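PDB 3LY1: putative histidinol-phosphate aminotransferase from Erwinia carotovora atroseptica, which probably acts as a pyridoxal-phosphate-dependent aminotransferase, possibly on histidinol phosphate, moving amino groups between substrates with the help of its bound cofactor. Local coordinates for residues R39-K44 / G248-L253; E79-A84 / L100-G105; H107-K110 / K115-K118. All blocks are in the same frame, centred on the assembly; numbering follows the deposited sequence.

Contact 1: R39-K44 / G248-L253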
loop_
_atom_site.group_PDB
_atom_site.type_symbol
_atom_site.label_atom_id
_atom_site.label_comp_id
_atom_site.label_asym_id
_atom_site.label_seq_id
_atom_site.Cartn_x
_atom_site.Cartn_y
_atom_site.Cartn_z
ATOM N N ARG A 39 4.813 -5.464 17.342
ATOM C CA ARG A 39 4.587 -6.859 17.743
ATOM C C ARG A 39 3.219 -7.029 18.384
ATOM O O ARG A 39 2.510 -7.965 18.051
ATOM C CB ARG A 39 5.672 -7.382 18.699
ATOM C CG ARG A 39 7.044 -7.615 18.059
ATOM C CD ARG A 39 8.003 -8.398 18.985
ATOM N NE ARG A 39 7.952 -7.897 20.370
ATOM C CZ ARG A 39 8.698 -6.916 20.881
ATOM N NH1 ARG A 39 9.633 -6.293 20.152
ATOM N NH2 ARG A 39 8.508 -6.557 22.151
ATOM N N ASP A 40 2.848 -6.112 19.276
ATOM C CA ASP A 40 1.555 -6.157 19.943
ATOM C C ASP A 40 0.353 -5.954 18.984
ATOM O O ASP A 40 -0.770 -6.373 19.299
ATOM C CB ASP A 40 1.511 -5.096 21.044
ATOM C CG ASP A 40 2.427 -5.435 22.262
ATOM O OD1 ASP A 40 3.101 -6.497 22.279
ATOM O OD2 ASP A 40 2.461 -4.615 23.213
ATOM N N ALA A 41 0.577 -5.298 17.844
ATOM C CA ALA A 41 -0.489 -5.109 16.858
ATOM C C ALA A 41 -0.888 -6.407 16.169
ATOM O O ALA A 41 -1.988 -6.470 15.598
ATOM C CB ALA A 41 -0.082 -4.055 15.765
ATOM N N VAL A 42 -0.011 -7.414 16.151
ATOM C CA VAL A 42 -0.270 -8.616 15.314
ATOM C C VAL A 42 -1.541 -9.378 15.716
ATOM O O VAL A 42 -2.333 -9.777 14.847
ATOM C CB VAL A 42 0.946 -9.565 15.240
ATOM C CG1 VAL A 42 0.591 -10.903 14.540
ATOM C CG2 VAL A 42 2.142 -8.855 14.552
ATOM N N VAL A 43 -1.771 -9.516 17.018
ATOM C CA VAL A 43 -3.001 -10.130 17.530
ATOM C C VAL A 43 -4.249 -9.316 17.142
ATOM O O VAL A 43 -5.343 -9.878 17.025
ATOM C CB VAL A 43 -2.952 -10.386 19.063
ATOM C CG1 VAL A 43 -3.002 -9.088 19.850
ATOM C CG2 VAL A 43 -4.087 -11.344 19.485
ATOM N N LYS A 44 -4.079 -8.015 16.908
ATOM C CA LYS A 44 -5.201 -7.147 16.601
ATOM C C LYS A 44 -5.467 -7.112 15.095
ATOM O O LYS A 44 -6.506 -6.639 14.704
ATOM C CB LYS A 44 -4.947 -5.713 17.089
ATOM C CG LYS A 44 -4.820 -5.571 18.629
ATOM C CD LYS A 44 -4.778 -4.079 19.089
ATOM C CE LYS A 44 -3.519 -3.347 18.634
ATOM N NZ LYS A 44 -3.491 -1.852 18.898
ATOM N N GLY A 248 2.557 -1.280 11.359
ATOM C CA GLY A 248 3.129 -0.031 10.935
ATOM C C GLY A 248 2.493 1.197 11.564
ATOM O O GLY A 248 3.218 2.101 11.988
ATOM N N VAL A 249 1.157 1.218 11.641
ATOM C CA VAL A 249 0.435 2.353 12.222
ATOM C C VAL A 249 0.796 2.486 13.716
ATOM O O VAL A 249 1.127 3.569 14.199
ATOM C CB VAL A 249 -1.092 2.221 12.071
ATOM C CG1 VAL A 249 -1.797 3.248 12.924
ATOM C CG2 VAL A 249 -1.499 2.342 10.586
ATOM N N ASP A 250 0.753 1.381 14.447
ATOM C CA ASP A 250 1.082 1.420 15.878
ATOM C C ASP A 250 2.591 1.663 16.100
ATOM O O ASP A 250 2.988 2.297 17.092
ATOM C CB ASP A 250 0.655 0.126 16.579
ATOM C CG ASP A 250 -0.852 0.069 16.913
ATOM O OD1 ASP A 250 -1.604 1.036 16.629
ATOM O OD2 ASP A 250 -1.273 -0.948 17.517
ATOM N N ALA A 251 3.446 1.168 15.195
ATOM C CA ALA A 251 4.867 1.489 15.322
ATOM C C ALA A 251 5.100 2.969 15.048
ATOM O O ALA A 251 5.889 3.602 15.731
ATOM C CB ALA A 251 5.710 0.610 14.460
ATOM N N ALA A 252 4.422 3.536 14.039
ATOM C CA ALA A 252 4.572 4.965 13.734
ATOM C C ALA A 252 4.104 5.834 14.909
ATOM O O ALA A 252 4.778 6.811 15.248
ATOM C CB ALA A 252 3.836 5.358 12.414
ATOM N N LEU A 253 2.977 5.493 15.513
ATOM C CA LEU A 253 2.469 6.270 16.648
ATOM C C LEU A 253 3.490 6.276 17.780
ATOM O O LEU A 253 3.740 7.315 18.385
ATOM C CB LEU A 253 1.142 5.732 17.160
ATOM C CG LEU A 253 -0.107 6.027 16.331
ATOM C CD1 LEU A 253 -1.264 5.137 16.827
ATOM C CD2 LEU A 253 -0.499 7.517 16.348
#
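Lys44 and Asp250 reach for each other from opposite directions and close a salt bridge, with Lys44 NZ 2.8 Å from Asp250 OD2. The ammonium group sits on the syn lone pair of that oxygen, the side turned to OD1, yet it favours OD2 clearly: Lys44 NZ lies 4.1 Å from Asp250 OD1. A bend in the lysine chain at chi3 (-67°), chi2 and chi4 being extended, brings NZ to OD2.

Van der Waals contact is slight, a methyl against a carboxylate oxygen. The methyl of Ala41 points at the helix 246-255, and Ala41 CB lies 3.8 Å from Asp250 OD2; it also packs on Phe246 and Ser247, one turn earlier in that helix. Asp250 in turn rests on Ala37 of helix 32-40 and on Glu52 of helix 50-63. Beside these residues the second subunit packs on Arg39, Val42 and Val43.

A single ionic bond therefore ties residues 41-44 to helix 246-255, near the subunit interface. With Lys44 exposed and Asp250 partly so, solvent would probably screen the pair, and its strength should depend on ionic conditions.

Contact 2: E79-A84 / L100-G105. With PLP (pyridoxal-5'-phosphate), chain E; EDO (1,2-ethanediol), chain G; EDO (1,2-ethanediol), chain L.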
loop_
_atom_site.group_PDB
_atom_site.type_symbol
_atom_site.label_atom_id
_atom_site.label_comp_id
_atom_site.label_asym_id
_atom_site.label_seq_id
_atom_site.Cartn_x
_atom_site.Cartn_y
_atom_site.Cartn_z
ATOM N N GLU A 79 4.325 5.381 -2.655
ATOM C CA GLU A 79 2.924 5.539 -3.056
ATOM C C GLU A 79 2.471 6.990 -3.115
ATOM O O GLU A 79 1.668 7.346 -3.973
ATOM C CB GLU A 79 1.970 4.675 -2.220
ATOM C CG GLU A 79 2.104 3.153 -2.482
ATOM C CD GLU A 79 1.687 2.677 -3.876
ATOM O OE1 GLU A 79 1.212 3.464 -4.744
ATOM O OE2 GLU A 79 1.812 1.440 -4.116
ATOM N N GLY A 80 3.070 7.830 -2.291
ATOM C CA GLY A 80 2.895 9.293 -2.365
ATOM C C GLY A 80 3.389 9.930 -3.636
ATOM O O GLY A 80 2.690 10.762 -4.228
ATOM N N ILE A 81 4.553 9.485 -4.113
ATOM C CA ILE A 81 5.103 10.000 -5.353
ATOM C C ILE A 81 4.185 9.618 -6.500
ATOM O O ILE A 81 3.834 10.468 -7.322
ATOM C CB ILE A 81 6.527 9.467 -5.643
ATOM C CG1 ILE A 81 7.485 9.857 -4.516
ATOM C CG2 ILE A 81 6.988 9.976 -7.036
ATOM C CD1 ILE A 81 8.821 9.019 -4.431
ATOM N N ARG A 82 3.785 8.347 -6.542
ATOM C CA ARG A 82 2.820 7.869 -7.539
ATOM C C ARG A 82 1.530 8.674 -7.538
ATOM O O ARG A 82 1.116 9.185 -8.567
ATOM C CB ARG A 82 2.522 6.367 -7.396
ATOM C CG ARG A 82 1.676 5.857 -8.587
ATOM C CD ARG A 82 1.151 4.420 -8.404
ATOM N NE ARG A 82 0.477 4.303 -7.127
ATOM C CZ ARG A 82 -0.718 4.796 -6.853
ATOM N NH1 ARG A 82 -1.449 5.463 -7.769
ATOM N NH2 ARG A 82 -1.180 4.665 -5.642
ATOM N N ALA A 83 0.918 8.833 -6.381
ATOM C CA ALA A 83 -0.350 9.527 -6.270
ATOM C C ALA A 83 -0.248 11.005 -6.659
ATOM O O ALA A 83 -1.142 11.523 -7.350
ATOM C CB ALA A 83 -0.916 9.396 -4.866
ATOM N N ALA A 84 0.849 11.650 -6.247
ATOM C CA ALA A 84 1.108 13.033 -6.585
ATOM C C ALA A 84 1.202 13.181 -8.082
ATOM O O ALA A 84 0.570 14.072 -8.645
ATOM C CB ALA A 84 2.365 13.563 -5.889
ATOM N N LEU A 100 20.078 13.996 -12.324
ATOM C CA LEU A 100 20.539 12.969 -11.360
ATOM C C LEU A 100 19.767 13.111 -10.035
ATOM O O LEU A 100 20.085 13.941 -9.171
ATOM C CB LEU A 100 22.044 13.068 -11.082
ATOM C CG LEU A 100 22.687 11.979 -10.163
ATOM C CD1 LEU A 100 22.729 10.627 -10.906
ATOM C CD2 LEU A 100 24.101 12.367 -9.674
ATOM N N THR A 101 18.740 12.285 -9.892
ATOM C CA THR A 101 17.868 12.316 -8.756
ATOM C C THR A 101 17.127 10.968 -8.580
ATOM O O THR A 101 17.424 9.993 -9.273
ATOM C CB THR A 101 16.863 13.530 -8.879
ATOM O OG1 THR A 101 16.280 13.754 -7.601
ATOM C CG2 THR A 101 15.722 13.308 -9.931
ATOM N N TYR A 102 16.184 10.902 -7.646
ATOM C CA TYR A 102 15.421 9.674 -7.391
ATOM C C TYR A 102 14.455 9.408 -8.557
ATOM O O TYR A 102 13.651 10.287 -8.910
ATOM C CB TYR A 102 14.678 9.786 -6.061
ATOM C CG TYR A 102 14.062 8.487 -5.604
ATOM C CD1 TYR A 102 14.865 7.364 -5.327
ATOM C CD2 TYR A 102 12.690 8.367 -5.452
ATOM C CE1 TYR A 102 14.305 6.174 -4.921
ATOM C CE2 TYR A 102 12.120 7.181 -5.060
ATOM C CZ TYR A 102 12.925 6.088 -4.775
ATOM O OH TYR A 102 12.349 4.914 -4.338
ATOM N N GLY A 103 14.565 8.209 -9.151
ATOM C CA GLY A 103 13.935 7.910 -10.449
ATOM C C GLY A 103 12.432 7.688 -10.472
ATOM O O GLY A 103 11.840 7.590 -11.552
ATOM N N ASP A 104 11.802 7.577 -9.324
ATOM C CA ASP A 104 10.350 7.295 -9.294
ATOM C C ASP A 104 9.513 8.367 -9.927
ATOM O O ASP A 104 8.489 8.063 -10.474
ATOM C CB ASP A 104 9.837 7.068 -7.878
ATOM C CG ASP A 104 10.148 5.669 -7.351
ATOM O OD1 ASP A 104 10.966 4.946 -7.959
ATOM O OD2 ASP A 104 9.552 5.295 -6.316
ATOM N N GLY A 105 9.911 9.633 -9.826
ATOM C CA GLY A 105 9.152 10.685 -10.465
ATOM C C GLY A 105 9.097 10.488 -11.984
ATOM O O GLY A 105 8.019 10.470 -12.569
HETATM N N1 PLP E . 12.042 9.236 -1.723
HETATM C C2 PLP E . 13.410 9.054 -1.746
HETATM C C2A PLP E . 14.291 10.238 -2.058
HETATM C C3 PLP E . 13.916 7.775 -1.515
HETATM O O3 PLP E . 15.261 7.591 -1.557
HETATM C C4 PLP E . 13.033 6.702 -1.260
HETATM C C4A PLP E . 13.565 5.345 -0.879
HETATM O O4A PLP E . 14.426 4.890 -1.614
HETATM C C5 PLP E . 11.648 6.908 -1.252
HETATM C C6 PLP E . 11.181 8.198 -1.504
HETATM C C5A PLP E . 10.657 5.792 -1.001
HETATM O O4P PLP E . 10.763 5.176 0.296
HETATM P P PLP E . 9.482 4.570 1.030
HETATM O O1P PLP E . 8.472 4.041 0.060
HETATM O O2P PLP E . 8.987 5.746 1.828
HETATM O O3P PLP E . 10.111 3.495 1.901
HETATM C C1 EDO G . 16.061 10.645 -12.453
HETATM O O1 EDO G . 14.812 10.297 -13.072
HETATM C C2 EDO G . 17.146 9.550 -12.522
HETATM O O2 EDO G . 18.479 10.140 -12.376
HETATM C C1 EDO L . 13.639 5.531 -15.588
HETATM O O1 EDO L . 12.230 5.672 -15.807
HETATM C C2 EDO L . 13.819 5.196 -14.114
HETATM O O2 EDO L . 13.476 6.358 -13.361
#
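The CD1 methyl of Ile81 meets the ring of Tyr102 at its edge, 3.8 Å from Tyr102 CE2, the two side chains crossing at a slant. The same methyl stands 3.8 Å from C6 of pyridoxal phosphate, so it touches both rings. The cofactor lies over one face of Tyr102, its C3 3.7 Å above the plane and over the ring centre. Tyr102 CG is anti to the backbone N (chi1 -170°), which brings the ring against the face of the pyridine. At the other end Tyr102 OH comes 3.4 Å from PLP O4A.

Next to the methyl, Asp104 CB approaches Ile81 CD1 at 4.1 Å, and the CG2 branch of Ile81 rests on the backbone of Gly105 of helix 104-111. Ile81 is backed by Tyr146, Leu208 and Asp179 of the central strands. Farther out on its helix, Arg82 grips Glu79 OE1 side-on with NE (2.6 Å) and NH2, and Glu79 OE2 bonds to Ala240 N of the second subunit.

Ser77, Ser78, Asp179, Tyr182, Thr210 and Ser212 hydrogen-bond to the cofactor, and Asn152, Lys213 and Arg221 also belong to its site. An aromatic residue lying against the pyridine is familiar from fold-type I aminotransferases.

Contact 3: H107-K110 / K115-K118. With EDO (1,2-ethanediol), chain J.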
loop_
_atom_site.group_PDB
_atom_site.type_symbol
_atom_site.label_atom_id
_atom_site.label_comp_id
_atom_site.label_asym_id
_atom_site.label_seq_id
_atom_site.Cartn_x
_atom_site.Cartn_y
_atom_site.Cartn_z
ATOM N N HIS A 107 9.660 7.760 -13.668
ATOM C CA HIS A 107 8.990 6.480 -13.891
ATOM C C HIS A 107 7.479 6.652 -14.020
ATOM O O HIS A 107 6.877 6.179 -15.010
ATOM C CB HIS A 107 9.338 5.508 -12.748
ATOM C CG HIS A 107 8.564 4.226 -12.767
ATOM N ND1 HIS A 107 8.939 3.135 -13.520
ATOM C CD2 HIS A 107 7.462 3.837 -12.069
ATOM C CE1 HIS A 107 8.067 2.157 -13.336
ATOM N NE2 HIS A 107 7.163 2.554 -12.459
ATOM N N PHE A 108 6.857 7.300 -13.027
ATOM C CA PHE A 108 5.416 7.515 -13.045
ATOM C C PHE A 108 5.041 8.579 -14.070
ATOM O O PHE A 108 3.946 8.530 -14.677
ATOM C CB PHE A 108 4.879 7.838 -11.632
ATOM C CG PHE A 108 5.066 6.710 -10.642
ATOM C CD1 PHE A 108 4.439 5.483 -10.829
ATOM C CD2 PHE A 108 5.875 6.863 -9.547
ATOM C CE1 PHE A 108 4.661 4.435 -9.950
ATOM C CE2 PHE A 108 6.057 5.818 -8.660
ATOM C CZ PHE A 108 5.451 4.617 -8.881
ATOM N N ALA A 109 5.954 9.519 -14.332
ATOM C CA ALA A 109 5.682 10.525 -15.366
ATOM C C ALA A 109 5.596 9.916 -16.763
ATOM O O ALA A 109 4.705 10.266 -17.584
ATOM C CB ALA A 109 6.731 11.698 -15.304
ATOM N N LYS A 110 6.495 8.989 -17.035
ATOM C CA LYS A 110 6.480 8.229 -18.278
ATOM C C LYS A 110 5.220 7.355 -18.454
ATOM O O LYS A 110 4.665 7.308 -19.531
ATOM C CB LYS A 110 7.720 7.377 -18.381
ATOM C CG LYS A 110 8.971 8.191 -18.673
ATOM C CD LYS A 110 10.066 7.322 -19.346
ATOM C CE LYS A 110 10.963 6.667 -18.349
ATOM N NZ LYS A 110 11.827 5.552 -18.967
ATOM N N LYS A 115 5.891 14.499 -21.092
ATOM C CA LYS A 115 7.238 14.954 -21.386
ATOM C C LYS A 115 8.061 14.981 -20.102
ATOM O O LYS A 115 7.584 15.450 -19.080
ATOM C CB LYS A 115 7.175 16.363 -21.961
ATOM C CG LYS A 115 8.514 16.951 -22.298
ATOM C CD LYS A 115 8.369 18.320 -22.972
ATOM C CE LYS A 115 9.739 18.818 -23.445
ATOM N NZ LYS A 115 9.566 19.970 -24.370
ATOM N N VAL A 116 9.292 14.496 -20.158
ATOM C CA VAL A 116 10.195 14.534 -19.000
ATOM C C VAL A 116 11.366 15.426 -19.378
ATOM O O VAL A 116 12.070 15.147 -20.349
ATOM C CB VAL A 116 10.699 13.149 -18.622
ATOM C CG1 VAL A 116 11.729 13.247 -17.526
ATOM C CG2 VAL A 116 9.526 12.270 -18.157
ATOM N N THR A 117 11.526 16.520 -18.648
ATOM C CA THR A 117 12.514 17.541 -18.958
ATOM C C THR A 117 13.587 17.505 -17.876
ATOM O O THR A 117 13.354 17.939 -16.739
ATOM C CB THR A 117 11.836 18.937 -19.062
ATOM O OG1 THR A 117 10.869 18.922 -20.122
ATOM C CG2 THR A 117 12.875 20.049 -19.344
ATOM N N LYS A 118 14.752 16.953 -18.221
ATOM C CA LYS A 118 15.853 16.813 -17.289
ATOM C C LYS A 118 16.840 17.956 -17.497
ATOM O O LYS A 118 17.182 18.284 -18.642
ATOM C CB LYS A 118 16.580 15.474 -17.490
ATOM C CG LYS A 118 15.801 14.268 -17.039
ATOM C CD LYS A 118 16.584 12.972 -17.337
ATOM C CE LYS A 118 15.670 11.785 -17.164
ATOM N NZ LYS A 118 16.420 10.512 -17.202
HETATM C C1 EDO J . 11.667 2.535 -15.269
HETATM O O1 EDO J . 11.805 1.148 -15.614
HETATM C C2 EDO J . 10.444 3.149 -15.958
HETATM O O2 EDO J . 10.701 3.558 -17.311
#
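Ala109 and Val116 make the apolar contact here, Ala109 CB lying 4.0 Å from Val116 CG2. That one methyl of the valine also meets the neighbouring helix residue, 4.1 Å from Lys110 CG, where the two side chains cross at an angle; Val116 CG2 thus lies against both Ala109 and the first part of the lysine chain. It is placed there by a chi1 of 174°, which leaves CG1 anti to the backbone N and sets CG2 beside it, facing the helix. No hydrogen bond joins the two segments, and 7.0 Å separates Ala109 CA from Val116 CA.

Strand 115-119 is the last strand within the chain on its side of the mixed central sheet, and with strand 94-98 and helix 104-111 it forms a beta-alpha-beta unit of the large domain. Ala109 touches Leu95 as well as Val116, so the helix packs on both strands; Val116 also touches Ile97 of the adjacent strand.

Polar and charged groups lie at the margin. Lys110 bends at chi3 and points NZ toward a 1,2-ethanediol molecule, probably a relic of crystallisation, whose placement is doubtful. Lys118 NZ, 7.0 Å from Lys110 NZ, forms a salt bridge with Glu106. Within the helix, His107 CD2 sits 3.5 Å above the ring plane of Phe108, offset toward its rim, and Phe108 itself also packs on Val239 of the second subunit.

How the contacts relate
Contacts 2 and 3 are neighbours, their centres 10 Å apart, and share helix 104-111: its first residues pack on Ile81 of helix 76-88 and its later residues face strand 115-119. They touch directly where Phe108 CE1 lies 3.6 Å from Arg82 CG. Along the chain contact 2 closes before contact 3 opens, and both fall between the two segments of contact 1, which spans some 200 residues. Contact 1 stands apart, its centre 27 Å from that of contact 2 and 37 Å from that of contact 3. The cofactor site is thus backed by the sheet-bearing core, while contact 1 joins helical segments away from the sheet; all three have residues touching the second subunit.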